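Local atomic coordinates of mandelate racemase/muconate lactonizing enzyme family protein (Bradyrhizobium sp. ORS 278, PDB entry 3TOY), a protein that belongs to the mandelate racemase/muconate lactonizing enzyme family, joining an N-terminal capping domain to an enolase-like C-terminal barrel domain that carries a calcium ion in this model. Residues 74-78 / 79-83; 142-145 / 146-150; 293-296 / 297-300; 344-347 / 348-352. All blocks are in the same frame, centred on the assembly; numbering follows the deposited sequence.

In the fold
Interaction 1 belongs to the N-terminal domain and touches both interaction 3 and interaction 4, two loops of the C-terminal barrel, where the two domains pack. F75 CE1 lies 3.5 Å from F345 CZ of interaction 4, where the two rings stack, and L74 CD2 lies 3.8 Å from M296 CG of interaction 3. Interactions 3 and 4 do not touch each other; their nearest atoms are about 8 Å apart. Interaction 3 is the one nearest a metal, with the side chain of D294 about 8 Å from a calcium ion. Interaction 2 joins the domains at another place, its nearest atoms about 9 Å from interaction 3, and borders a bound O-acetaldehydyl-hexaethylene glycol.

Interaction 1. Residues 74-78 / 79-83; sequences LFAYT and RLALK
From A76 to A81 the backbone makes two turns in quick succession: a gamma turn at Y77, closed by T78 N on A76 O at 2.7 Å, and then a beta turn, R79 and L80 having helical backbone angles, in which A81 N donates to T78 O at 3.0 Å. The second bond leaves the carbonyl plane, with A81 N well above it. T78 works on this turn with its side chain too. Its chi1 of 175° turns OG1 away from its own N and out over the coming residues, where L80 N reaches it weakly at 3.5 Å, resembling a loose ST turn. The CG2 branch runs alongside L80 CB, both side chains pointing the same way. Within the bend, A81 CB rests 3.6 Å from A76 O, while A76 CB meets the CD2 branch of L82 at 3.8 Å. L82 continues onto V58 of strand 50-64 and I38 of strand 29-47, and L80 packs on L88 of the second subunit. Entry into helix 82-95 thus rests on the bond from A81 N, then L82 N to R79 O, with weak help from T78 OG1, and the A76 methyl on L82 joins strand end to helix.

Interaction 2. Residues 142-145 / 146-150; sequences AGKP and VVELL. With P4C (O-acetaldehydyl-hexaethylene glycol), chain H.
P145 occupies the N-cap position of the short helix 146-149, just after a Schellman motif at G143 has closed helix 122-142. Its carbonyl oxygen faces the new helix and takes two weak bonds: E148 N at 3.1 Å, with a bent N-H...O angle of 123°, and L149 N at 3.4 Å, which is straighter at 157°. The E148 side chain folds back across the proline ring. With CG anti to its own carbonyl carbon (chi1 -70°) and the chain extended beyond it, the carboxylate comes to lie against the ring, E148 CD 3.6 Å from P145 CG and E148 OE1 3.6 Å from P145 CD. OE1 also approaches the CG of K144, whose chain passes at about a right angle and carries its amine away, leaving K144 NZ 5.7 Å from E148 OE1. The tight link between helix 122-142 and the short helix 146-149 is tied to the barrel domain by backbone bonds of K144 and V146 to G367 and by V147 N to the ring nitrogen ND1 of H329. On one side of the link L149 reaches back with its CD2 branch to A142 CB, 4.0 Å away, so the two helix ends touch directly. At the far end L150 leaves the helix and lines the pocket of O-acetaldehydyl-hexaethylene glycol together with L305, N306, A308 and V333; its CD2 branch lies 3.9 Å from C9 of the polyether.

Interaction 3. Residues 293-296 / 297-300; sequences PDLM and KVGG
D294 opens an Asx turn in the loop that carries the barrel chain from strand 290-291 to helix 300-314, and V298 packs against D294 O and P293 across the bend that follows. The D294 carboxylate is set by chi1 of -174°, which places CG beside its carbonyl carbon and lets OD1 reach forward to M296 N at 2.7 Å; the N-H comes in on the anti side, tilted out of the carboxylate plane. OD2 is held from elsewhere, by H321 ND1. The D294 carbonyl oxygen is gripped twice: K297 N donates from above the carbonyl plane at 2.9 Å, and V298 N comes in nearly along the C=O axis at 2.8 Å. V298 puts its CG1 in the crowded position between its backbone N and carbonyl carbon (chi1 81°). That branch then sits 3.4 Å from D294 O and over L295 CA, while CG2, on the other arm, rests 3.9 Å from P293 CB. The K297 side chain starts against the M296 carbonyl and then runs out fully extended, so that NZ reaches N272 OD1 and also L117 O of the second subunit. M296 runs out in much the same direction as K297, but its chain is bent at chi3 and packs on Y77 and L323. Two residues with positive phi, G299 and G300, swing the backbone round into helix 300-314, and G300 N makes a weak bond to L295 O. The L295 side chain closes over this turn, its CD2 branch 3.4 Å from G300 O.

Interaction 4. Residues 344-347 / 348-352; sequences DFAG and AILTE
A346 starts a short 3-10 turn in the loop that follows strand 340-342 of the barrel, and its carbonyl oxygen marks the crowded side of the contact. I349 N donates to A346 O at 3.0 Å from above the carbonyl plane, and the next bond of the turn, L350 N to G347 O at 3.2 Å, is straight at the hydrogen (166°). The I349 side chain folds back over the same oxygen: chi1 of 56° puts CG1, and chi2 of 74° then puts CD1, at 3.4 Å from A346 O, and L350 CG comes equally close. A346 CB then touches I349 CD1 at 4.1 Å. Beyond the turn this apolar side goes on to L57 and L59 of strand 50-64, and to W372, so the loop presses on the N-terminal domain. By contrast, G347 and A348 are partly exposed, and two waters bind their backbone. One water accepts from A348 N and donates weakly to F345 O. G347 N gives D344 OD1 a weak, bent bond. A second water, whose protons cannot be assigned among its neighbours, bridges to G347 O and sits 2.7 Å from L350 O.

Interaction 1. Residues 74-78 / 79-83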
# COMPACT_ATOMS: atom_id res chain seq x y z
N LEU A 74 -6.47 -5.14 -42.20
CA LEU A 74 -6.76 -4.21 -41.12
C LEU A 74 -8.14 -3.61 -41.32
O LEU A 74 -8.50 -3.26 -42.46
CB LEU A 74 -5.74 -3.08 -41.14
CG LEU A 74 -4.28 -3.49 -41.03
CD1 LEU A 74 -3.40 -2.26 -41.21
CD2 LEU A 74 -3.99 -4.17 -39.69
N PHE A 75 -8.92 -3.54 -40.25
CA PHE A 75 -10.10 -2.67 -40.21
C PHE A 75 -9.59 -1.30 -39.85
O PHE A 75 -8.88 -1.15 -38.84
CB PHE A 75 -11.12 -3.14 -39.17
CG PHE A 75 -12.25 -2.18 -38.94
CD1 PHE A 75 -13.22 -1.98 -39.91
CD2 PHE A 75 -12.34 -1.47 -37.74
CE1 PHE A 75 -14.25 -1.11 -39.69
CE2 PHE A 75 -13.38 -0.59 -37.53
CZ PHE A 75 -14.33 -0.40 -38.49
N ALA A 76 -9.94 -0.29 -40.66
CA ALA A 76 -9.30 1.00 -40.54
C ALA A 76 -10.15 2.04 -39.81
O ALA A 76 -9.71 3.19 -39.65
CB ALA A 76 -8.90 1.51 -41.93
N TYR A 77 -11.34 1.64 -39.37
CA TYR A 77 -12.26 2.52 -38.66
C TYR A 77 -12.91 3.61 -39.51
O TYR A 77 -14.12 3.78 -39.48
CB TYR A 77 -11.58 3.17 -37.45
CG TYR A 77 -11.49 2.23 -36.25
CD1 TYR A 77 -12.55 2.11 -35.35
CD2 TYR A 77 -10.36 1.45 -36.04
CE1 TYR A 77 -12.47 1.24 -34.26
CE2 TYR A 77 -10.28 0.57 -34.94
CZ TYR A 77 -11.34 0.49 -34.07
OH TYR A 77 -11.26 -0.38 -32.98
N THR A 78 -12.09 4.36 -40.24
CA THR A 78 -12.55 5.52 -41.03
C THR A 78 -11.80 5.59 -42.36
O THR A 78 -10.64 5.18 -42.44
CB THR A 78 -12.39 6.84 -40.24
OG1 THR A 78 -12.74 7.96 -41.07
CG2 THR A 78 -10.95 7.03 -39.75
N ARG A 79 -12.44 6.09 -43.42
CA ARG A 79 -11.76 6.11 -44.73
C ARG A 79 -10.54 7.03 -44.67
O ARG A 79 -9.55 6.85 -45.39
CB ARG A 79 -12.72 6.54 -45.85
CG ARG A 79 -13.22 7.97 -45.75
CD ARG A 79 -13.35 8.63 -47.13
NE ARG A 79 -14.41 8.04 -47.94
CZ ARG A 79 -14.22 7.33 -49.06
NH1 ARG A 79 -12.99 7.12 -49.52
NH2 ARG A 79 -15.26 6.84 -49.71
N LEU A 80 -10.59 8.01 -43.78
CA LEU A 80 -9.47 8.90 -43.56
C LEU A 80 -8.15 8.15 -43.28
O LEU A 80 -7.07 8.62 -43.63
CB LEU A 80 -9.82 9.86 -42.42
CG LEU A 80 -8.91 11.01 -42.07
CD1 LEU A 80 -9.75 12.19 -41.57
CD2 LEU A 80 -7.90 10.56 -41.02
N ALA A 81 -8.23 6.97 -42.66
CA ALA A 81 -7.02 6.25 -42.29
C ALA A 81 -6.46 5.37 -43.43
O ALA A 81 -5.35 4.85 -43.34
CB ALA A 81 -7.28 5.40 -41.04
N LEU A 82 -7.24 5.18 -44.49
CA LEU A 82 -6.85 4.22 -45.54
C LEU A 82 -5.55 4.60 -46.23
O LEU A 82 -4.61 3.82 -46.27
CB LEU A 82 -7.97 4.03 -46.56
CG LEU A 82 -9.22 3.35 -46.02
CD1 LEU A 82 -10.38 3.46 -47.03
CD2 LEU A 82 -8.95 1.89 -45.70
N LYS A 83 -5.49 5.81 -46.77
CA LYS A 83 -4.30 6.20 -47.53
C LYS A 83 -3.03 6.15 -46.69
O LYS A 83 -2.05 5.55 -47.09
CB LYS A 83 -4.49 7.58 -48.15
CG LYS A 83 -5.40 7.56 -49.36
CD LYS A 83 -5.57 8.94 -49.98
CE LYS A 83 -6.25 8.85 -51.34
NZ LYS A 83 -7.51 8.05 -51.28

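Interaction 2. Residues 142-145 / 146-150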
# COMPACT_ATOMS: atom_id res chain seq x y z
N ALA A 142 3.97 -24.08 -44.88
CA ALA A 142 3.90 -25.39 -44.23
C ALA A 142 2.66 -26.18 -44.64
O ALA A 142 2.55 -27.35 -44.33
CB ALA A 142 3.95 -25.23 -42.70
N GLY A 143 1.72 -25.53 -45.30
CA GLY A 143 0.44 -26.17 -45.62
C GLY A 143 -0.38 -26.47 -44.38
O GLY A 143 -1.11 -27.47 -44.33
N LYS A 144 -0.28 -25.60 -43.38
CA LYS A 144 -0.98 -25.79 -42.11
C LYS A 144 -1.61 -24.49 -41.67
O LYS A 144 -1.14 -23.43 -42.04
CB LYS A 144 -0.00 -26.24 -41.03
CG LYS A 144 0.45 -27.66 -41.17
CD LYS A 144 1.73 -27.89 -40.38
CE LYS A 144 2.02 -29.38 -40.26
NZ LYS A 144 3.34 -29.58 -39.63
N PRO A 145 -2.70 -24.59 -40.91
CA PRO A 145 -3.27 -23.39 -40.30
C PRO A 145 -2.27 -22.81 -39.27
O PRO A 145 -1.52 -23.56 -38.63
CB PRO A 145 -4.52 -23.90 -39.59
CG PRO A 145 -4.32 -25.37 -39.41
CD PRO A 145 -3.47 -25.80 -40.59
N VAL A 146 -2.26 -21.50 -39.11
CA VAL A 146 -1.36 -20.90 -38.11
C VAL A 146 -1.54 -21.55 -36.73
O VAL A 146 -0.56 -21.78 -36.03
CB VAL A 146 -1.55 -19.38 -38.00
CG1 VAL A 146 -0.77 -18.81 -36.78
CG2 VAL A 146 -1.11 -18.70 -39.30
N VAL A 147 -2.78 -21.84 -36.33
CA VAL A 147 -3.00 -22.44 -35.00
C VAL A 147 -2.17 -23.70 -34.76
O VAL A 147 -1.62 -23.90 -33.69
CB VAL A 147 -4.51 -22.68 -34.68
CG1 VAL A 147 -5.11 -23.68 -35.66
CG2 VAL A 147 -4.72 -23.15 -33.21
N GLU A 148 -2.04 -24.57 -35.77
CA GLU A 148 -1.15 -25.74 -35.62
C GLU A 148 0.32 -25.38 -35.53
O GLU A 148 1.08 -26.04 -34.82
CB GLU A 148 -1.39 -26.76 -36.76
CG GLU A 148 -2.74 -27.43 -36.62
CD GLU A 148 -3.10 -28.30 -37.81
OE1 GLU A 148 -2.23 -28.53 -38.68
OE2 GLU A 148 -4.27 -28.76 -37.85
N LEU A 149 0.75 -24.33 -36.23
CA LEU A 149 2.13 -23.89 -36.11
C LEU A 149 2.41 -23.50 -34.65
O LEU A 149 3.51 -23.72 -34.15
CB LEU A 149 2.39 -22.69 -37.00
CG LEU A 149 2.34 -22.88 -38.51
CD1 LEU A 149 2.93 -21.65 -39.16
CD2 LEU A 149 3.11 -24.13 -38.91
N LEU A 150 1.40 -22.94 -34.00
CA LEU A 150 1.52 -22.43 -32.62
C LEU A 150 1.39 -23.52 -31.55
O LEU A 150 1.40 -23.22 -30.34
CB LEU A 150 0.49 -21.32 -32.40
CG LEU A 150 0.63 -20.12 -33.34
CD1 LEU A 150 -0.51 -19.11 -33.14
CD2 LEU A 150 2.02 -19.47 -33.21
O1 P4C H . 2.15 -17.84 -24.29
C2 P4C H . 1.32 -17.96 -25.46
C3 P4C H . 1.13 -19.42 -25.85
O4 P4C H . 2.17 -19.84 -26.74
C5 P4C H . 1.69 -20.78 -27.72
C6 P4C H . 2.83 -21.34 -28.57
O7 P4C H . 3.27 -20.37 -29.52
C8 P4C H . 4.58 -20.59 -30.07
C9 P4C H . 5.03 -19.29 -30.75
O10 P4C H . 6.08 -18.69 -29.99
C11 P4C H . 6.25 -17.29 -30.26
C12 P4C H . 7.19 -16.69 -29.23
O13 P4C H . 6.53 -16.50 -27.97
C14 P4C H . 7.30 -15.67 -27.09
C15 P4C H . 6.70 -15.71 -25.69
O16 P4C H . 5.69 -14.70 -25.57

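Interaction 3. Residues 293-296 / 297-300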
# COMPACT_ATOMS: atom_id res chain seq x y z
N PRO A 293 -7.79 -8.01 -26.58
CA PRO A 293 -6.88 -7.33 -27.49
C PRO A 293 -7.39 -7.40 -28.94
O PRO A 293 -8.14 -8.31 -29.29
CB PRO A 293 -5.57 -8.12 -27.35
CG PRO A 293 -5.71 -8.89 -26.05
CD PRO A 293 -7.16 -9.14 -25.87
N ASP A 294 -7.00 -6.41 -29.73
CA ASP A 294 -7.21 -6.36 -31.19
C ASP A 294 -5.88 -6.75 -31.83
O ASP A 294 -4.83 -6.16 -31.53
CB ASP A 294 -7.57 -4.92 -31.57
CG ASP A 294 -7.97 -4.77 -33.04
OD1 ASP A 294 -7.33 -5.43 -33.91
OD2 ASP A 294 -8.92 -4.00 -33.30
N LEU A 295 -5.91 -7.76 -32.69
CA LEU A 295 -4.67 -8.17 -33.33
C LEU A 295 -4.00 -7.01 -34.08
O LEU A 295 -2.79 -7.05 -34.27
CB LEU A 295 -4.92 -9.35 -34.29
CG LEU A 295 -5.06 -10.70 -33.57
CD1 LEU A 295 -5.75 -11.73 -34.49
CD2 LEU A 295 -3.72 -11.22 -33.10
N MET A 296 -4.76 -6.00 -34.49
CA MET A 296 -4.18 -4.86 -35.21
C MET A 296 -3.41 -3.92 -34.30
O MET A 296 -2.63 -3.10 -34.77
CB MET A 296 -5.27 -3.97 -35.82
CG MET A 296 -6.25 -4.61 -36.72
SD MET A 296 -7.19 -3.24 -37.45
CE MET A 296 -8.30 -2.72 -36.13
N LYS A 297 -3.65 -3.99 -32.99
CA LYS A 297 -3.05 -2.98 -32.07
C LYS A 297 -2.15 -3.64 -31.02
O LYS A 297 -1.24 -3.01 -30.47
CB LYS A 297 -4.15 -2.18 -31.39
CG LYS A 297 -4.97 -1.34 -32.35
CD LYS A 297 -5.86 -0.36 -31.63
CE LYS A 297 -6.52 0.63 -32.60
NZ LYS A 297 -7.36 1.66 -31.92
N VAL A 298 -2.39 -4.92 -30.78
CA VAL A 298 -1.56 -5.69 -29.84
C VAL A 298 -0.19 -6.15 -30.38
O VAL A 298 0.62 -6.69 -29.62
CB VAL A 298 -2.36 -6.91 -29.31
CG1 VAL A 298 -2.33 -8.05 -30.32
CG2 VAL A 298 -1.76 -7.42 -27.98
N GLY A 299 0.09 -5.91 -31.67
CA GLY A 299 1.35 -6.43 -32.27
C GLY A 299 1.19 -7.74 -33.03
O GLY A 299 2.11 -8.56 -33.08
N GLY A 300 0.00 -7.94 -33.61
CA GLY A 300 -0.29 -9.12 -34.42
C GLY A 300 -0.27 -10.40 -33.60
O GLY A 300 -0.48 -10.38 -32.39

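Interaction 4. Residues 344-347 / 348-352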
# COMPACT_ATOMS: atom_id res chain seq x y z
N ASP A 344 -18.33 -9.17 -38.92
CA ASP A 344 -17.75 -9.61 -40.19
C ASP A 344 -17.61 -8.46 -41.19
O ASP A 344 -18.52 -8.22 -41.99
CB ASP A 344 -18.61 -10.73 -40.77
CG ASP A 344 -17.96 -11.43 -41.96
OD1 ASP A 344 -16.78 -11.17 -42.26
OD2 ASP A 344 -18.64 -12.27 -42.58
N PHE A 345 -16.48 -7.76 -41.16
CA PHE A 345 -16.23 -6.68 -42.10
C PHE A 345 -15.65 -7.18 -43.42
O PHE A 345 -15.83 -6.54 -44.47
CB PHE A 345 -15.24 -5.65 -41.54
CG PHE A 345 -15.78 -4.80 -40.42
CD1 PHE A 345 -16.82 -3.90 -40.64
CD2 PHE A 345 -15.22 -4.87 -39.15
CE1 PHE A 345 -17.32 -3.11 -39.60
CE2 PHE A 345 -15.69 -4.08 -38.10
CZ PHE A 345 -16.74 -3.20 -38.32
N ALA A 346 -14.93 -8.29 -43.37
CA ALA A 346 -14.14 -8.73 -44.52
C ALA A 346 -14.77 -9.83 -45.39
O ALA A 346 -14.17 -10.20 -46.41
CB ALA A 346 -12.75 -9.16 -44.07
N GLY A 347 -15.92 -10.36 -44.99
CA GLY A 347 -16.47 -11.53 -45.68
C GLY A 347 -16.60 -11.28 -47.18
O GLY A 347 -16.29 -12.14 -48.00
N ALA A 348 -17.04 -10.08 -47.52
CA ALA A 348 -17.31 -9.72 -48.90
C ALA A 348 -16.07 -9.86 -49.79
O ALA A 348 -16.20 -10.13 -50.99
CB ALA A 348 -17.87 -8.32 -48.98
N ILE A 349 -14.88 -9.68 -49.23
CA ILE A 349 -13.65 -9.74 -50.03
C ILE A 349 -12.76 -10.95 -49.80
O ILE A 349 -11.63 -11.01 -50.28
CB ILE A 349 -12.83 -8.42 -49.97
CG1 ILE A 349 -12.48 -8.06 -48.51
CG2 ILE A 349 -13.61 -7.28 -50.62
CD1 ILE A 349 -11.37 -8.94 -47.93
N LEU A 350 -13.28 -11.95 -49.08
CA LEU A 350 -12.54 -13.19 -48.83
C LEU A 350 -13.01 -14.37 -49.70
O LEU A 350 -14.20 -14.55 -49.89
CB LEU A 350 -12.70 -13.60 -47.37
CG LEU A 350 -11.94 -12.74 -46.36
CD1 LEU A 350 -12.25 -13.29 -44.97
CD2 LEU A 350 -10.45 -12.80 -46.66
N THR A 351 -12.07 -15.20 -50.17
CA THR A 351 -12.45 -16.42 -50.91
C THR A 351 -13.22 -17.40 -50.01
O THR A 351 -14.07 -18.15 -50.47
CB THR A 351 -11.22 -17.13 -51.53
OG1 THR A 351 -10.41 -17.69 -50.49
CG2 THR A 351 -10.39 -16.16 -52.35
N GLU A 352 -12.92 -17.36 -48.72
CA GLU A 352 -13.61 -18.23 -47.77
C GLU A 352 -14.04 -17.45 -46.53
O GLU A 352 -13.30 -17.39 -45.54
CB GLU A 352 -12.74 -19.44 -47.43
CG GLU A 352 -12.97 -20.60 -48.40
CD GLU A 352 -11.78 -21.53 -48.49
OE1 GLU A 352 -10.74 -21.25 -47.87
OE2 GLU A 352 -11.90 -22.56 -49.20
O HOH W 1 -18.17 -7.94 -45.68
O HOH W 2 -16.30 -13.23 -50.96